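Local coordinates for polysaccharide deacetylase-like protein (Bacillus anthracis, PDB 4V33) that is a putative zinc-dependent polysaccharide deacetylase, probably removing acetyl groups from a cell-envelope polysaccharide, and is apparently one of two required for osmotic stability and cell shape, at residues Ser244-Thr247 / Ser248-Lys251; Phe164-Pro167 / Ala168-Glu171. All coordinates share one frame; numbering follows the deposited sequence.

Overall arrangement
Both contacts are helix starts capped by a serine, and both lie in the part of the chain built around the curled parallel sheet, the deacetylase barrel. Contact 2 comes first along the chain: short strand 164-165 leads through Ser-166 into helix 167-179. Contact 1 follows, where the loop after strand 230-234 enters helix 247-255. Their centres are 21 Å apart and their nearest atoms about 12 Å. Both helix starts pack on helix 211-221 of the barrel, contact 1 through Leu-245 and Asp-249, contact 2 through Phe-170 and Glu-171. In contact 1 the side chain of Ser-244 lies about 11 Å from the zinc ion, near the metal site without binding it.

Contact 1 of 2, residues Ser244-Thr247 / Ser248-Lys251; sequences SLST and SDIK
Ser-246 and Asp-249 form a capping box at the start of helix 247-255, each side chain bonding the other's backbone N. Asp-249 N donates to Ser-246 OG at 3.0 Å, with OG held between its own backbone N and carbonyl carbon (chi1 65°), the rotation that turns it back over the first turn. In return Ser-246 N gives an almost straight bond to Asp-249 OD2, also 3.0 Å (177° at the hydrogen), arriving from above the carboxylate plane. Asp-249 OD2 has a second partner in the salt bridge to Lys-209, so one oxygen joins the cap to a residue close in sequence to the zinc ligand Asp-206. The nearby ammonium and the helix N-terminus would both be expected to favour the charged carboxylate.

Backbone bonds take over at once: Ile-250 N to Ser-246 O at 3.0 Å and Lys-251 N to Thr-247 O.

Apolar contact lies just before the cap. Leu-245 puts CB 4.0 Å from Ile-250 CG1, while its CD2 branch reaches Asp-249 CB at 3.9 Å. Leu-245 thus packs against the first turn, and also on Met-212 and Glu-232; Ile-250 continues the buried side onto Val-239 and Met-234.

On the outer side Thr-247 and Lys-251 run alongside each other, pointing the same way. Thr-247 OG1 bonds Asp-240, and the lysine ammonium bonds the carbonyl of Ile-291. Bent at its last torsion (chi4 57°), the lysine brings NZ to 3.4 Å from the methyl CG2 of Thr-247.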
loop_
_atom_site.group_PDB
_atom_site.type_symbol
_atom_site.label_atom_id
_atom_site.label_comp_id
_atom_site.label_asym_id
_atom_site.label_seq_id
_atom_site.Cartn_x
_atom_site.Cartn_y
_atom_site.Cartn_z
ATOM N N SER A 244 -25.248 8.346 7.753
ATOM C CA SER A 244 -24.271 7.368 7.280
ATOM C C SER A 244 -24.566 6.948 5.848
ATOM O O SER A 244 -25.639 7.228 5.314
ATOM C CB SER A 244 -24.284 6.122 8.175
ATOM O OG SER A 244 -23.768 6.410 9.466
ATOM N N LEU A 245 -23.603 6.268 5.233
ATOM C CA LEU A 245 -23.809 5.677 3.912
ATOM C C LEU A 245 -24.972 4.698 3.908
ATOM O O LEU A 245 -25.142 3.907 4.841
ATOM C CB LEU A 245 -22.547 4.952 3.461
ATOM C CG LEU A 245 -21.323 5.852 3.255
ATOM C CD1 LEU A 245 -20.080 4.997 3.108
ATOM C CD2 LEU A 245 -21.512 6.758 2.039
ATOM N N SER A 246 -25.765 4.753 2.844
ATOM C CA SER A 246 -26.848 3.810 2.652
ATOM C C SER A 246 -26.336 2.578 1.925
ATOM O O SER A 246 -25.209 2.558 1.422
ATOM C CB SER A 246 -27.964 4.448 1.829
ATOM O OG SER A 246 -27.514 4.733 0.508
ATOM N N THR A 247 -27.176 1.553 1.863
ATOM C CA THR A 247 -26.856 0.364 1.097
ATOM C C THR A 247 -26.619 0.738 -0.364
ATOM O O THR A 247 -25.653 0.280 -0.976
ATOM C CB THR A 247 -27.966 -0.685 1.219
ATOM O OG1 THR A 247 -27.996 -1.178 2.567
ATOM C CG2 THR A 247 -27.720 -1.851 0.261
ATOM N N SER A 248 -27.473 1.601 -0.908
ATOM C CA SER A 248 -27.302 2.028 -2.296
ATOM C C SER A 248 -26.020 2.839 -2.498
ATOM O O SER A 248 -25.365 2.700 -3.532
ATOM C CB SER A 248 -28.531 2.786 -2.810
ATOM O OG SER A 248 -28.761 3.971 -2.072
ATOM N N ASP A 249 -25.654 3.669 -1.520
ATOM C CA ASP A 249 -24.397 4.424 -1.592
ATOM C C ASP A 249 -23.216 3.471 -1.671
ATOM O O ASP A 249 -22.322 3.626 -2.501
ATOM C CB ASP A 249 -24.188 5.302 -0.351
ATOM C CG ASP A 249 -25.138 6.476 -0.285
ATOM O OD1 ASP A 249 -25.660 6.899 -1.332
ATOM O OD2 ASP A 249 -25.350 6.984 0.834
ATOM N N ILE A 250 -23.203 2.493 -0.773
ATOM C CA ILE A 250 -22.116 1.526 -0.727
ATOM C C ILE A 250 -22.015 0.751 -2.039
ATOM O O ILE A 250 -20.921 0.532 -2.556
ATOM C CB ILE A 250 -22.294 0.565 0.462
ATOM C CG1 ILE A 250 -22.018 1.318 1.764
ATOM C CG2 ILE A 250 -21.369 -0.638 0.327
ATOM C CD1 ILE A 250 -22.417 0.552 3.010
ATOM N N LYS A 251 -23.156 0.344 -2.581
ATOM C CA LYS A 251 -23.143 -0.405 -3.830
ATOM C C LYS A 251 -22.592 0.446 -4.976
ATOM O O LYS A 251 -21.825 -0.041 -5.799
ATOM C CB LYS A 251 -24.530 -0.973 -4.143
ATOM C CG LYS A 251 -24.867 -2.216 -3.314
ATOM C CD LYS A 251 -26.306 -2.670 -3.525
ATOM C CE LYS A 251 -26.524 -4.102 -3.046
ATOM N NZ LYS A 251 -26.168 -4.288 -1.610
#

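Contact 2 of 2, residues Phe164-Pro167 / Ala168-Glu171; sequences FVSP and ANFE
Ser-166 leads into the first turn of helix 167-179, in which Phe-170 N bonds Ser-166 O at 2.8 Å, nearly in line with the carbonyl, and Glu-171 N bonds Pro-167 O at 2.9 Å. Ser-166 is the N-cap: its OG accepts from Asn-169 N at 3.1 Å, with 161° at the hydrogen. Because OG sits between the serine N and carbonyl carbon (chi1 65°), it faces the turn and also rests 3.4 Å from Asn-169 CB. One water accepts from both Asn-169 ND2, at 2.9 Å, and Ser-166 N, at 3.3 Å, linking the two residues a second time; no direct reciprocal bond completes a capping box. Pro-167 follows as the first helical residue, a place where its lack of an N-H costs no helix bond, and it packs on Asp-154.

On the inner side Val-165 extends CG1 anti to its N (chi1 169°), laying that methyl 4.0 Å from Phe-170 CB. The phenyl ring then leads away from the cap, meeting Tyr-149 edge-to-face and resting on Ile-152, Ala-214 and Val-217. Val-165 itself pairs by backbone bonds with Ala-151, tying the start of the helix to strand 151-152.

Glu-171 touches Val-217 of helix 211-221; a second water donates to its OE1 at 2.7 Å and, weakly, to Pro-167 O, while OE2 forms a salt bridge with Lys-220. Asn-169, a neutral amide, stands where contact 1 has the aspartate of a capping box: its ND2 and Ser-166 N, two donors that could not bond each other, share one water as acceptor.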
loop_
_atom_site.group_PDB
_atom_site.type_symbol
_atom_site.label_atom_id
_atom_site.label_comp_id
_atom_site.label_asym_id
_atom_site.label_seq_id
_atom_site.Cartn_x
_atom_site.Cartn_y
_atom_site.Cartn_z
ATOM N N PHE A 164 -13.238 17.465 9.890
ATOM C CA PHE A 164 -13.816 17.868 8.607
ATOM C C PHE A 164 -12.772 18.402 7.644
ATOM O O PHE A 164 -12.100 19.382 7.946
ATOM C CB PHE A 164 -14.857 18.967 8.800
ATOM C CG PHE A 164 -16.150 18.485 9.392
ATOM C CD1 PHE A 164 -16.230 18.166 10.730
ATOM C CD2 PHE A 164 -17.283 18.359 8.602
ATOM C CE1 PHE A 164 -17.429 17.718 11.284
ATOM C CE2 PHE A 164 -18.483 17.914 9.149
ATOM C CZ PHE A 164 -18.549 17.595 10.486
ATOM N N VAL A 165 -12.658 17.778 6.479
ATOM C CA VAL A 165 -11.878 18.341 5.372
ATOM C C VAL A 165 -12.872 18.751 4.287
ATOM O O VAL A 165 -13.732 17.971 3.903
ATOM C CB VAL A 165 -10.843 17.321 4.846
ATOM C CG1 VAL A 165 -10.215 17.778 3.522
ATOM C CG2 VAL A 165 -9.768 17.077 5.899
ATOM N N SER A 166 -12.804 19.994 3.821
ATOM C CA SER A 166 -13.785 20.448 2.834
ATOM C C SER A 166 -13.621 19.694 1.526
ATOM O O SER A 166 -12.524 19.260 1.204
ATOM C CB SER A 166 -13.639 21.944 2.579
ATOM O OG SER A 166 -12.383 22.233 1.974
ATOM N N PRO A 167 -14.712 19.538 0.765
ATOM C CA PRO A 167 -14.581 18.891 -0.545
ATOM C C PRO A 167 -13.550 19.595 -1.439
ATOM O O PRO A 167 -12.827 18.911 -2.165
ATOM C CB PRO A 167 -15.993 18.996 -1.122
ATOM C CG PRO A 167 -16.874 18.925 0.106
ATOM C CD PRO A 167 -16.124 19.709 1.160
ATOM N N ALA A 168 -13.475 20.921 -1.376
ATOM C CA ALA A 168 -12.471 21.649 -2.157
ATOM C C ALA A 168 -11.042 21.285 -1.755
ATOM O O ALA A 168 -10.198 21.023 -2.611
ATOM C CB ALA A 168 -12.691 23.155 -2.047
ATOM N N ASN A 169 -10.759 21.265 -0.456
ATOM C CA ASN A 169 -9.420 20.885 -0.013
ATOM C C ASN A 169 -9.112 19.413 -0.264
ATOM O O ASN A 169 -7.974 19.064 -0.612
ATOM C CB ASN A 169 -9.192 21.270 1.450
ATOM C CG ASN A 169 -9.029 22.765 1.624
ATOM O OD1 ASN A 169 -8.759 23.483 0.658
ATOM N ND2 ASN A 169 -9.185 23.242 2.850
ATOM N N PHE A 170 -10.115 18.550 -0.104
ATOM C CA PHE A 170 -9.930 17.141 -0.431
ATOM C C PHE A 170 -9.558 16.987 -1.905
ATOM O O PHE A 170 -8.634 16.250 -2.244
ATOM C CB PHE A 170 -11.187 16.319 -0.117
ATOM C CG PHE A 170 -11.062 14.879 -0.516
ATOM C CD1 PHE A 170 -10.203 14.028 0.177
ATOM C CD2 PHE A 170 -11.755 14.382 -1.614
ATOM C CE1 PHE A 170 -10.050 12.703 -0.200
ATOM C CE2 PHE A 170 -11.614 13.043 -2.000
ATOM C CZ PHE A 170 -10.763 12.202 -1.290
ATOM N N GLU A 171 -10.265 17.698 -2.778
ATOM C CA GLU A 171 -9.955 17.636 -4.198
ATOM C C GLU A 171 -8.531 18.104 -4.472
ATOM O O GLU A 171 -7.834 17.514 -5.291
ATOM C CB GLU A 171 -10.966 18.443 -5.021
ATOM C CG GLU A 171 -10.698 18.365 -6.520
ATOM C CD GLU A 171 -11.820 18.928 -7.362
ATOM O OE1 GLU A 171 -12.967 19.010 -6.874
ATOM O OE2 GLU A 171 -11.548 19.289 -8.528
HETATM O O HOH W 1 -9.955 21.211 4.805
HETATM O O HOH W 2 -14.350 19.668 -4.659
#